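Local coordinates for protein alcohol dehydrogenase, zinc-containing (Thermotoga maritima, PDB 1VJ0) that probably catalyses zinc-dependent oxidation or reduction of an alcohol-carbonyl pair, as a member of the medium-chain dehydrogenase/reductase family, and holds two zinc sites in each chain, at residues N360-L365 with V374-E379; V59-G64 with L75-A80; L173-C178 with S347-H352; I104-G109 with S151-D156. All coordinates share one frame; numbering follows the deposited sequence. Where two conformers were deposited one is given.

Interaction 1 (N360-L365 with V374-E379); sequences NKALEL and VILYPE
The methyl of Ala362 meets two side chains of the strand at once: CB lies 3.9 Å from Val374 CG1 and 3.9 Å from Leu376 CD2. One small residue on the helix thus fits between two residues that sit two apart on the strand. Val374 reaches it through CG1, the branch set anti to the backbone N (chi1 -176°), while its other branch, CG2, reaches CB of Leu365 (4.3 Å), one helical turn after Ala362, and also the carbonyl O of Ala362 (4.0 Å). All four residues are buried, and no hydrogen bond passes between the segments, so apolar contact alone joins them here. The small side chain of Ala362 lets the backbones come close, with the CA atoms of Ala362 and Val374 6.3 Å apart. The helix segment and the strand run almost exactly antiparallel, at 175°, their axes 9.2 Å apart. This is the return half of a beta-alpha-beta unit made of strand 352-355, helix 359-368 and strand 374-377, the two strands parallel. Around it, Val54 of strand 45-54 touches both Ala362 and Leu376, Leu354 also packs on Leu376, and on another side of the helix Leu363 rests against helix 56-62.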
loop_
_atom_site.group_PDB
_atom_site.type_symbol
_atom_site.label_atom_id
_atom_site.label_comp_id
_atom_site.label_asym_id
_atom_site.label_seq_id
_atom_site.Cartn_x
_atom_site.Cartn_y
_atom_site.Cartn_z
ATOM N N ASN A 360 27.086 -19.714 -31.168
ATOM C CA ASN A 360 27.509 -20.895 -30.399
ATOM C C ASN A 360 28.634 -20.533 -29.423
ATOM O O ASN A 360 28.646 -20.980 -28.264
ATOM C CB ASN A 360 27.926 -22.042 -31.330
ATOM C CG ASN A 360 26.737 -22.673 -31.992
ATOM O OD1 ASN A 360 25.916 -23.256 -31.314
ATOM N ND2 ASN A 360 26.617 -22.529 -33.314
ATOM N N LYS A 361 29.566 -19.697 -29.893
ATOM C CA LYS A 361 30.666 -19.214 -29.046
ATOM C C LYS A 361 30.147 -18.327 -27.918
ATOM O O LYS A 361 30.604 -18.442 -26.796
ATOM C CB LYS A 361 31.693 -18.453 -29.926
ATOM C CG LYS A 361 32.896 -17.864 -29.218
ATOM C CD LYS A 361 33.771 -18.901 -28.509
ATOM N N ALA A 362 29.187 -17.449 -28.206
ATOM C CA ALA A 362 28.524 -16.673 -27.172
ATOM C C ALA A 362 27.992 -17.525 -26.035
ATOM O O ALA A 362 28.216 -17.213 -24.884
ATOM C CB ALA A 362 27.382 -15.852 -27.751
ATOM N N LEU A 363 27.221 -18.566 -26.347
ATOM C CA LEU A 363 26.710 -19.480 -25.320
ATOM C C LEU A 363 27.857 -20.158 -24.555
ATOM O O LEU A 363 27.802 -20.314 -23.360
ATOM C CB LEU A 363 25.819 -20.531 -25.960
ATOM C CG LEU A 363 24.492 -20.004 -26.535
ATOM C CD1 LEU A 363 23.838 -20.996 -27.504
ATOM C CD2 LEU A 363 23.520 -19.685 -25.443
ATOM N N GLU A 364 28.891 -20.559 -25.266
ATOM C CA GLU A 364 30.061 -21.145 -24.622
ATOM C C GLU A 364 30.652 -20.180 -23.571
ATOM O O GLU A 364 30.919 -20.580 -22.429
ATOM C CB GLU A 364 31.062 -21.531 -25.693
ATOM C CG GLU A 364 32.372 -22.069 -25.163
ATOM C CD GLU A 364 33.466 -21.996 -26.216
ATOM O OE1 GLU A 364 33.344 -22.746 -27.223
ATOM O OE2 GLU A 364 34.412 -21.158 -26.033
ATOM N N LEU A 365 30.811 -18.912 -23.957
ATOM C CA LEU A 365 31.353 -17.883 -23.071
ATOM C C LEU A 365 30.462 -17.661 -21.855
ATOM O O LEU A 365 30.936 -17.404 -20.760
ATOM C CB LEU A 365 31.518 -16.542 -23.817
ATOM C CG LEU A 365 32.594 -16.459 -24.905
ATOM C CD1 LEU A 365 32.510 -15.217 -25.731
ATOM C CD2 LEU A 365 33.936 -16.544 -24.247
ATOM N N VAL A 374 27.161 -11.215 -22.906
ATOM C CA VAL A 374 27.443 -11.100 -24.336
ATOM C C VAL A 374 26.257 -10.501 -25.059
ATOM O O VAL A 374 25.113 -10.899 -24.826
ATOM C CB VAL A 374 27.680 -12.461 -24.996
ATOM C CG1 VAL A 374 28.066 -12.267 -26.503
ATOM C CG2 VAL A 374 28.756 -13.255 -24.243
ATOM N N ILE A 375 26.565 -9.588 -25.963
ATOM C CA ILE A 375 25.642 -9.067 -26.953
ATOM C C ILE A 375 25.989 -9.564 -28.366
ATOM O O ILE A 375 27.149 -9.566 -28.786
ATOM C CB ILE A 375 25.689 -7.521 -26.917
ATOM C CG1 ILE A 375 25.349 -7.022 -25.510
ATOM C CG2 ILE A 375 24.727 -6.907 -27.955
ATOM C CD1 ILE A 375 23.944 -7.295 -25.024
ATOM N N LEU A 376 24.968 -9.991 -29.111
ATOM C CA LEU A 376 25.160 -10.421 -30.498
ATOM C C LEU A 376 24.684 -9.321 -31.414
ATOM O O LEU A 376 23.689 -8.632 -31.141
ATOM C CB LEU A 376 24.376 -11.704 -30.814
ATOM C CG LEU A 376 24.807 -12.972 -30.063
ATOM C CD1 LEU A 376 23.818 -14.101 -30.239
ATOM C CD2 LEU A 376 26.214 -13.391 -30.510
ATOM N N TYR A 377 25.380 -9.166 -32.523
ATOM C CA TYR A 377 24.928 -8.239 -33.522
ATOM C C TYR A 377 24.883 -8.916 -34.900
ATOM O O TYR A 377 25.841 -9.587 -35.324
ATOM C CB TYR A 377 25.787 -6.979 -33.528
ATOM C CG TYR A 377 27.210 -7.222 -33.772
ATOM C CD1 TYR A 377 27.707 -7.337 -35.071
ATOM C CD2 TYR A 377 28.106 -7.328 -32.709
ATOM C CE1 TYR A 377 29.060 -7.566 -35.303
ATOM C CE2 TYR A 377 29.441 -7.555 -32.934
ATOM C CZ TYR A 377 29.916 -7.665 -34.215
ATOM O OH TYR A 377 31.261 -7.879 -34.389
ATOM N N PRO A 378 23.755 -8.761 -35.584
ATOM C CA PRO A 378 23.675 -9.188 -36.961
ATOM C C PRO A 378 24.619 -8.360 -37.851
ATOM O O PRO A 378 25.005 -7.246 -37.488
ATOM C CB PRO A 378 22.212 -8.947 -37.318
ATOM C CG PRO A 378 21.496 -8.780 -35.977
ATOM C CD PRO A 378 22.483 -8.172 -35.111
ATOM N N GLU A 379 24.944 -8.959 -38.985
ATOM C CA GLU A 379 25.730 -8.428 -40.100
ATOM C C GLU A 379 27.188 -8.734 -39.835
ATOM O O GLU A 379 27.698 -9.640 -40.508
ATOM C CB GLU A 379 25.403 -6.970 -40.468
ATOM C CG GLU A 379 23.908 -6.856 -40.785
ATOM C CD GLU A 379 23.501 -5.759 -41.775
ATOM O OE1 GLU A 379 23.635 -5.946 -43.028
ATOM O OE2 GLU A 379 22.974 -4.717 -41.291
#

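Interaction 2 (V59-G64 with L75-A80)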
loop_
_atom_site.group_PDB
_atom_site.type_symbol
_atom_site.label_atom_id
_atom_site.label_comp_id
_atom_site.label_asym_id
_atom_site.label_seq_id
_atom_site.Cartn_x
_atom_site.Cartn_y
_atom_site.Cartn_z
ATOM N N VAL A 59 21.561 -20.811 -22.179
ATOM C CA VAL A 59 22.387 -21.982 -22.040
ATOM C C VAL A 59 21.573 -23.194 -21.611
ATOM O O VAL A 59 21.680 -24.258 -22.202
ATOM C CB VAL A 59 23.548 -21.741 -21.038
ATOM C CG1 VAL A 59 24.276 -23.032 -20.742
ATOM C CG2 VAL A 59 24.509 -20.677 -21.596
ATOM N N HIS A 60 20.742 -23.008 -20.608
ATOM C CA HIS A 60 19.903 -24.073 -20.122
ATOM C C HIS A 60 18.907 -24.555 -21.154
ATOM O O HIS A 60 18.701 -25.760 -21.292
ATOM C CB HIS A 60 19.238 -23.627 -18.827
ATOM C CG HIS A 60 20.250 -23.238 -17.792
ATOM N ND1 HIS A 60 20.418 -21.934 -17.363
ATOM C CD2 HIS A 60 21.219 -23.963 -17.184
ATOM C CE1 HIS A 60 21.416 -21.887 -16.494
ATOM N NE2 HIS A 60 21.922 -23.104 -16.374
ATOM N N MET A 61 18.353 -23.618 -21.908
ATOM C CA MET A 61 17.452 -23.954 -22.992
ATOM C C MET A 61 18.187 -24.731 -24.087
ATOM O O MET A 61 17.689 -25.743 -24.557
ATOM C CB MET A 61 16.810 -22.680 -23.554
ATOM C CG MET A 61 15.782 -21.952 -22.628
ATOM S SD MET A 61 15.322 -20.389 -23.419
ATOM C CE MET A 61 15.527 -19.207 -22.090
ATOM N N PHE A 62 19.385 -24.292 -24.460
ATOM C CA PHE A 62 20.216 -25.013 -25.442
ATOM C C PHE A 62 20.455 -26.463 -25.013
ATOM O O PHE A 62 20.510 -27.394 -25.834
ATOM C CB PHE A 62 21.577 -24.284 -25.624
ATOM C CG PHE A 62 22.561 -25.020 -26.486
ATOM C CD1 PHE A 62 22.535 -24.871 -27.855
ATOM C CD2 PHE A 62 23.540 -25.847 -25.919
ATOM C CE1 PHE A 62 23.445 -25.517 -28.656
ATOM C CE2 PHE A 62 24.442 -26.511 -26.712
ATOM C CZ PHE A 62 24.390 -26.368 -28.088
ATOM N N ARG A 63 20.617 -26.643 -23.712
ATOM C CA ARG A 63 20.971 -27.933 -23.148
ATOM C C ARG A 63 19.776 -28.871 -22.979
ATOM O O ARG A 63 19.954 -30.037 -22.663
ATOM C CB ARG A 63 21.669 -27.731 -21.804
ATOM C CG ARG A 63 23.050 -27.078 -21.941
ATOM C CD ARG A 63 24.166 -27.977 -21.613
ATOM N NE ARG A 63 25.475 -27.505 -22.075
ATOM C CZ ARG A 63 26.169 -28.011 -23.101
ATOM N NH1 ARG A 63 25.669 -28.989 -23.866
ATOM N NH2 ARG A 63 27.384 -27.520 -23.391
ATOM N N GLY A 64 18.576 -28.368 -23.223
ATOM C CA GLY A 64 17.364 -29.137 -23.075
ATOM C C GLY A 64 16.829 -29.216 -21.650
ATOM O O GLY A 64 16.185 -30.192 -21.286
ATOM N N LEU A 75 16.338 -18.789 -30.531
ATOM C CA LEU A 75 16.474 -18.293 -29.183
ATOM C C LEU A 75 16.675 -16.796 -29.229
ATOM O O LEU A 75 16.789 -16.202 -30.330
ATOM C CB LEU A 75 17.634 -18.971 -28.459
ATOM C CG LEU A 75 17.518 -20.467 -28.218
ATOM C CD1 LEU A 75 18.866 -21.009 -27.804
ATOM C CD2 LEU A 75 16.478 -20.768 -27.188
ATOM N N GLY A 76 16.733 -16.206 -28.027
ATOM C CA GLY A 76 17.034 -14.789 -27.857
ATOM C C GLY A 76 15.769 -14.059 -27.471
ATOM O O GLY A 76 14.911 -13.851 -28.312
ATOM N N HIS A 77 15.653 -13.682 -26.206
ATOM C CA HIS A 77 14.469 -12.968 -25.707
ATOM C C HIS A 77 14.790 -11.537 -25.236
ATOM O O HIS A 77 13.952 -10.862 -24.611
ATOM C CB HIS A 77 13.820 -13.796 -24.598
ATOM C CG HIS A 77 14.742 -14.134 -23.472
ATOM N ND1 HIS A 77 15.490 -15.295 -23.442
ATOM C CD2 HIS A 77 15.025 -13.469 -22.321
ATOM C CE1 HIS A 77 16.217 -15.316 -22.334
ATOM N NE2 HIS A 77 15.954 -14.218 -21.639
ATOM N N GLU A 78 16.019 -11.095 -25.509
ATOM C CA GLU A 78 16.494 -9.766 -25.151
ATOM C C GLU A 78 16.908 -9.069 -26.478
ATOM O O GLU A 78 17.943 -9.413 -27.083
ATOM C CB GLU A 78 17.747 -9.908 -24.252
ATOM C CG GLU A 78 17.521 -10.529 -22.856
ATOM C CD GLU A 78 18.813 -10.919 -22.102
ATOM O OE1 GLU A 78 19.879 -10.248 -22.138
ATOM O OE2 GLU A 78 18.770 -11.936 -21.455
ATOM N N GLY A 79 16.135 -8.062 -26.888
ATOM C CA GLY A 79 16.324 -7.405 -28.147
ATOM C C GLY A 79 16.022 -5.915 -28.233
ATOM O O GLY A 79 15.206 -5.366 -27.482
ATOM N N ALA A 80 16.740 -5.259 -29.127
ATOM C CA ALA A 80 16.437 -3.878 -29.531
ATOM C C ALA A 80 16.642 -3.815 -31.003
ATOM O O ALA A 80 17.502 -4.509 -31.551
ATOM C CB ALA A 80 17.332 -2.897 -28.828
#
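Met61 and Leu75 are the nearest backbone positions, their CA atoms 8.4 Å apart, where the last turn of helix 56-62 faces the loop leading into strand 78-86. The contact lies beside the zinc site of the GroES-like domain, in which His77 and Glu78 bind the metal together with Cys55 and Cys178. The Met61 and Leu75 side chains lie alongside, running opposite ways, and CD2 of Leu75 meets the methionine both at SD, 4.0 Å away, and at CB, 4.1 Å away. Rotation about the CG-SD bond of Met61 (chi3 -131°) turns its methyl to the imidazole of the zinc ligand His77, which it approaches obliquely. The methionine is therefore a second-shell residue, packed against a ring whose NE2 is committed to the metal. Glu78 binds the same zinc through OE2, and its OE1 makes a salt bridge with Lys373. Just past the helix, Gly64 closes a Schellman motif with positive phi (83°), its N bonded to Met61 O; a side chain there would press on the carbonyl O of Arg63. The methyl CE of Met61 ends 4.0 Å from CE1 of His77 and 4.1 Å from its ND1.

Interaction 3 (L173-C178 with S347-H352)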
loop_
_atom_site.group_PDB
_atom_site.type_symbol
_atom_site.label_atom_id
_atom_site.label_comp_id
_atom_site.label_asym_id
_atom_site.label_seq_id
_atom_site.Cartn_x
_atom_site.Cartn_y
_atom_site.Cartn_z
ATOM N N LEU A 173 20.099 -1.475 -23.278
ATOM C CA LEU A 173 18.658 -1.720 -23.194
ATOM C C LEU A 173 18.292 -3.187 -23.434
ATOM O O LEU A 173 17.474 -3.751 -22.709
ATOM C CB LEU A 173 17.868 -0.845 -24.174
ATOM C CG LEU A 173 17.858 0.624 -23.765
ATOM C CD1 LEU A 173 17.172 1.448 -24.848
ATOM C CD2 LEU A 173 17.178 0.792 -22.408
ATOM N N ALA A 174 18.872 -3.791 -24.438
ATOM C CA ALA A 174 18.601 -5.221 -24.695
ATOM C C ALA A 174 18.864 -6.090 -23.453
ATOM O O ALA A 174 17.968 -6.856 -22.991
ATOM C CB ALA A 174 19.388 -5.713 -25.885
ATOM N N MET A 175 20.024 -5.925 -22.857
ATOM C CA MET A 175 20.349 -6.675 -21.630
ATOM C C MET A 175 19.377 -6.380 -20.471
ATOM O O MET A 175 18.974 -7.277 -19.730
ATOM C CB MET A 175 21.788 -6.370 -21.234
ATOM C CG MET A 175 22.016 -6.528 -19.757
ATOM S SD MET A 175 23.649 -6.072 -19.322
ATOM C CE MET A 175 23.703 -4.324 -19.654
ATOM N N ALA A 176 18.972 -5.125 -20.344
ATOM C CA ALA A 176 18.149 -4.654 -19.244
ATOM C C ALA A 176 16.781 -5.305 -19.216
ATOM O O ALA A 176 16.136 -5.397 -18.164
ATOM C CB ALA A 176 17.932 -3.155 -19.383
ATOM N N MET A 177 16.341 -5.726 -20.383
ATOM C CA MET A 177 14.975 -6.193 -20.595
ATOM C C MET A 177 14.714 -7.419 -19.754
ATOM O O MET A 177 13.582 -7.658 -19.327
ATOM C CB MET A 177 14.794 -6.620 -22.051
ATOM C CG MET A 177 14.952 -5.544 -23.056
ATOM S SD MET A 177 13.521 -4.488 -22.945
ATOM C CE MET A 177 13.982 -3.338 -21.596
ATOM N N CYS A 178 15.747 -8.222 -19.569
ATOM C CA CYS A 178 15.563 -9.424 -18.819
ATOM C C CYS A 178 15.975 -9.215 -17.361
ATOM O O CYS A 178 15.081 -8.959 -16.502
ATOM C CB CYS A 178 16.373 -10.543 -19.442
ATOM S SG CYS A 178 16.170 -12.005 -18.481
ATOM N N SER A 347 26.852 -0.135 -18.995
ATOM C CA SER A 347 27.594 -0.699 -20.127
ATOM C C SER A 347 28.784 -1.501 -19.623
ATOM O O SER A 347 29.301 -2.333 -20.360
ATOM C CB SER A 347 28.082 0.335 -21.159
ATOM O OG SER A 347 28.880 1.337 -20.555
ATOM N N LYS A 348 29.234 -1.251 -18.393
ATOM C CA LYS A 348 30.320 -2.021 -17.841
ATOM C C LYS A 348 30.031 -3.546 -17.722
ATOM O O LYS A 348 30.949 -4.351 -17.602
ATOM C CB LYS A 348 30.743 -1.443 -16.477
ATOM C CG LYS A 348 31.272 0.018 -16.524
ATOM C CD LYS A 348 31.682 0.491 -15.123
ATOM C CE LYS A 348 32.065 1.953 -15.125
ATOM N NZ LYS A 348 33.360 2.182 -15.835
ATOM N N LEU A 349 28.784 -3.934 -17.720
ATOM C CA LEU A 349 28.389 -5.313 -17.616
ATOM C C LEU A 349 28.624 -6.083 -18.924
ATOM O O LEU A 349 28.767 -7.299 -18.903
ATOM C CB LEU A 349 26.923 -5.394 -17.242
ATOM C CG LEU A 349 26.538 -5.238 -15.777
ATOM C CD1 LEU A 349 26.955 -3.915 -15.203
ATOM C CD2 LEU A 349 25.031 -5.387 -15.630
ATOM N N ILE A 350 28.689 -5.377 -20.054
ATOM C CA ILE A 350 28.866 -6.046 -21.361
ATOM C C ILE A 350 30.321 -6.317 -21.576
ATOM O O ILE A 350 31.097 -5.407 -21.757
ATOM C CB ILE A 350 28.261 -5.223 -22.517
ATOM C CG1 ILE A 350 26.762 -5.063 -22.269
ATOM C CG2 ILE A 350 28.549 -5.940 -23.887
ATOM C CD1 ILE A 350 26.109 -3.933 -23.007
ATOM N N THR A 351 30.704 -7.579 -21.481
ATOM C CA THR A 351 32.101 -7.942 -21.592
ATOM C C THR A 351 32.484 -8.394 -22.960
ATOM O O THR A 351 33.679 -8.367 -23.282
ATOM C CB THR A 351 32.488 -9.043 -20.602
ATOM O OG1 THR A 351 31.552 -10.113 -20.667
ATOM C CG2 THR A 351 32.450 -8.528 -19.168
ATOM N N HIS A 352 31.502 -8.812 -23.763
ATOM C CA HIS A 352 31.805 -9.381 -25.077
ATOM C C HIS A 352 30.715 -8.970 -26.063
ATOM O O HIS A 352 29.535 -8.999 -25.725
ATOM C CB HIS A 352 31.796 -10.889 -24.986
ATOM C CG HIS A 352 32.911 -11.453 -24.154
ATOM N ND1 HIS A 352 32.865 -11.500 -22.777
ATOM C CD2 HIS A 352 34.112 -11.969 -24.509
ATOM C CE1 HIS A 352 33.988 -12.031 -22.320
ATOM N NE2 HIS A 352 34.751 -12.349 -23.351
#
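Helix 170-188, on the turn that carries Met175, passes the loop leading from helix 343-346 into strand 352-355; the backbones are nearest at Met175 and Ile350, 8.5 Å between CA atoms. The helix widens into a pi-type turn at 176-178, ending in Cys178, a ligand of the zinc bound also by Cys55, His77 and Glu78. In this medium-chain dehydrogenase fold, the contact packs that helix against the loop before strand 352-355, far away in sequence. Met175 does all the reaching from the helix side: chi1 of 153° swings CG well away from its own backbone N, and the chain extends until it bends at chi3 (66°). The Met175 side chain runs at about a right angle to that of Leu349, its SD 3.9 Å from CB and 4.0 Å from CD2, while the methyl meets Ile350 obliquely. Phe210 of helix 206-217, in what is probably the nucleotide-binding, Rossmann-type domain, touches both Met175 and Leu349. Cutting Met175 back to an alanine would probably take away the sulfur and methyl that Leu349 and Ile350 pack on and open a gap between them and the helix. At the far end of the methionine, the methyl carbon CE sits 4.1 Å from both CG1 and CD1 of Ile350.

Interaction 4 (I104-G109 with S151-D156); sequences IVWNRG and SHIVLD
Leu155 lays both its methyls over one face of the Trp106 indole. The clearest element is a CH-pi contact: CD2 stands 3.8 Å from the centroid of the five-membered ring, only 15° off its normal, and is 3.6 Å from NE1. The other methyl, CD1, lies 3.8 Å from CD2 of Trp106, on the side of CG and CE3. Among the purely apolar contacts, Ile104 and Leu155 meet tip to tip, CD1 to CD1 at 4.0 Å, and Ile153 comes obliquely with CG2 4.0 Å from CZ2 of Trp106. With CG between the backbone N and the carbonyl carbon (chi1 59°), the indole reaches across to strand 152-155. Replacing Trp106 with an alanine would probably strip Leu155 and Ile153 of the surface they pack on, leaving a sizeable gap. No hydrogen bond crosses; within 104-109, OD1 of Asn107 accepts from N of Gly109 at 3.0 Å, an Asx turn, the donor lying above the carbonyl plane. The strands are not paired with each other; they cross at 60° with axes 10.9 Å apart, and Val47 and Ile49 of strand 45-54 also pack there, inside the curled sheet of a GroES-like domain.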
loop_
_atom_site.group_PDB
_atom_site.type_symbol
_atom_site.label_atom_id
_atom_site.label_comp_id
_atom_site.label_asym_id
_atom_site.label_seq_id
_atom_site.Cartn_x
_atom_site.Cartn_y
_atom_site.Cartn_z
ATOM N N ILE A 104 13.304 0.885 -31.433
ATOM C CA ILE A 104 12.427 0.391 -30.397
ATOM C C ILE A 104 13.058 -0.652 -29.510
ATOM O O ILE A 104 14.019 -1.344 -29.888
ATOM C CB ILE A 104 11.111 -0.181 -31.027
ATOM C CG1 ILE A 104 11.378 -1.426 -31.895
ATOM C CG2 ILE A 104 10.424 0.903 -31.793
ATOM C CD1 ILE A 104 10.078 -2.225 -32.246
ATOM N N VAL A 105 12.493 -0.762 -28.314
ATOM C CA VAL A 105 12.640 -1.927 -27.498
ATOM C C VAL A 105 11.221 -2.396 -27.126
ATOM O O VAL A 105 10.233 -1.689 -27.362
ATOM C CB VAL A 105 13.495 -1.690 -26.239
ATOM C CG1 VAL A 105 14.895 -1.396 -26.629
ATOM C CG2 VAL A 105 12.933 -0.534 -25.377
ATOM N N TRP A 106 11.126 -3.618 -26.609
ATOM C CA TRP A 106 9.843 -4.213 -26.369
ATOM C C TRP A 106 9.885 -5.206 -25.239
ATOM O O TRP A 106 10.936 -5.784 -24.889
ATOM C CB TRP A 106 9.297 -4.906 -27.646
ATOM C CG TRP A 106 10.189 -5.984 -28.189
ATOM C CD1 TRP A 106 10.117 -7.323 -27.902
ATOM C CD2 TRP A 106 11.288 -5.843 -29.114
ATOM N NE1 TRP A 106 11.095 -8.004 -28.575
ATOM C CE2 TRP A 106 11.835 -7.126 -29.317
ATOM C CE3 TRP A 106 11.862 -4.767 -29.775
ATOM C CZ2 TRP A 106 12.923 -7.356 -30.156
ATOM C CZ3 TRP A 106 12.958 -4.992 -30.603
ATOM C CH2 TRP A 106 13.475 -6.284 -30.785
ATOM N N ASN A 107 8.720 -5.416 -24.663
ATOM C CA ASN A 107 8.563 -6.463 -23.632
ATOM C C ASN A 107 8.557 -7.841 -24.344
ATOM O O ASN A 107 7.752 -8.103 -25.250
ATOM C CB ASN A 107 7.246 -6.209 -22.829
ATOM C CG ASN A 107 7.033 -7.168 -21.656
ATOM O OD1 ASN A 107 7.734 -8.185 -21.500
ATOM N ND2 ASN A 107 6.044 -6.831 -20.805
ATOM N N ARG A 108 9.430 -8.737 -23.898
ATOM C CA ARG A 108 9.525 -10.083 -24.485
ATOM C C ARG A 108 8.270 -10.922 -24.337
ATOM O O ARG A 108 8.022 -11.826 -25.129
ATOM C CB ARG A 108 10.714 -10.818 -23.837
ATOM C CG ARG A 108 10.557 -11.181 -22.375
ATOM C CD ARG A 108 11.721 -12.032 -21.913
ATOM N NE ARG A 108 11.582 -12.465 -20.544
ATOM C CZ ARG A 108 11.819 -11.684 -19.498
ATOM N NH1 ARG A 108 12.220 -10.469 -19.666
ATOM N NH2 ARG A 108 11.646 -12.131 -18.265
ATOM N N GLY A 109 7.461 -10.615 -23.319
ATOM C CA GLY A 109 6.321 -11.450 -22.967
ATOM C C GLY A 109 5.004 -10.818 -23.333
ATOM O O GLY A 109 4.809 -9.604 -23.160
ATOM N N SER A 151 18.509 -11.758 -37.757
ATOM C CA SER A 151 18.662 -10.466 -38.417
ATOM C C SER A 151 17.408 -9.641 -38.173
ATOM O O SER A 151 17.499 -8.405 -38.070
ATOM C CB SER A 151 18.894 -10.671 -39.928
ATOM O OG SER A 151 17.804 -11.380 -40.537
ATOM N N HIS A 152 16.278 -10.341 -38.059
ATOM C CA HIS A 152 14.952 -9.725 -37.935
ATOM C C HIS A 152 14.095 -10.510 -36.990
ATOM O O HIS A 152 14.287 -11.730 -36.816
ATOM C CB HIS A 152 14.255 -9.659 -39.311
ATOM C CG HIS A 152 14.975 -8.792 -40.302
ATOM N ND1 HIS A 152 16.028 -9.256 -41.060
ATOM C CD2 HIS A 152 14.790 -7.495 -40.656
ATOM C CE1 HIS A 152 16.494 -8.267 -41.812
ATOM N NE2 HIS A 152 15.773 -7.181 -41.571
ATOM N N ILE A 153 13.081 -9.837 -36.433
ATOM C CA ILE A 153 12.038 -10.502 -35.667
ATOM C C ILE A 153 10.686 -9.921 -36.096
ATOM O O ILE A 153 10.593 -8.744 -36.482
ATOM C CB ILE A 153 12.277 -10.322 -34.128
ATOM C CG1 ILE A 153 11.329 -11.202 -33.303
ATOM C CG2 ILE A 153 12.127 -8.840 -33.740
ATOM C CD1 ILE A 153 11.727 -11.269 -31.842
ATOM N N VAL A 154 9.653 -10.761 -36.096
ATOM C CA VAL A 154 8.298 -10.307 -36.323
ATOM C C VAL A 154 7.593 -10.208 -34.977
ATOM O O VAL A 154 7.459 -11.210 -34.269
ATOM C CB VAL A 154 7.520 -11.288 -37.214
ATOM C CG1 VAL A 154 6.072 -10.825 -37.395
ATOM C CG2 VAL A 154 8.237 -11.444 -38.576
ATOM N N LEU A 155 7.165 -9.005 -34.607
ATOM C CA LEU A 155 6.494 -8.765 -33.325
ATOM C C LEU A 155 4.981 -8.740 -33.582
ATOM O O LEU A 155 4.500 -8.093 -34.522
ATOM C CB LEU A 155 6.949 -7.421 -32.712
ATOM C CG LEU A 155 8.416 -7.174 -32.420
ATOM C CD1 LEU A 155 8.512 -5.852 -31.716
ATOM C CD2 LEU A 155 9.010 -8.245 -31.553
ATOM N N ASP A 156 4.229 -9.478 -32.781
ATOM C CA ASP A 156 2.766 -9.467 -32.844
ATOM C C ASP A 156 2.211 -8.087 -32.455
ATOM O O ASP A 156 2.838 -7.377 -31.706
ATOM C CB ASP A 156 2.188 -10.442 -31.828
ATOM C CG ASP A 156 2.285 -11.907 -32.235
ATOM O OD1 ASP A 156 1.948 -12.287 -33.375
ATOM O OD2 ASP A 156 2.662 -12.770 -31.418
#

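How the interactions relate
From the N terminus, interaction 2 comes first, closing the short loop between helix 56-62 and strand 78-86. Interaction 4 follows, bridging 41 residues within the GroES-like domain; strands 78-86 and 103-106 are sheet neighbours, and Trp106 packs against Gly79. Interaction 3 spans by far the longest excursion, 168 residues that include the parallel six-stranded sheet, and returns the chain to helix 170-188. Interaction 1 closes the last unit near the C terminus. None of the loops nest or cross; the four run in series. They meet in space nonetheless: interactions 2 and 3 share the zinc through His77, Glu78 and Cys178, and Ile375 of interaction 1 probably bonds to His352 of interaction 3.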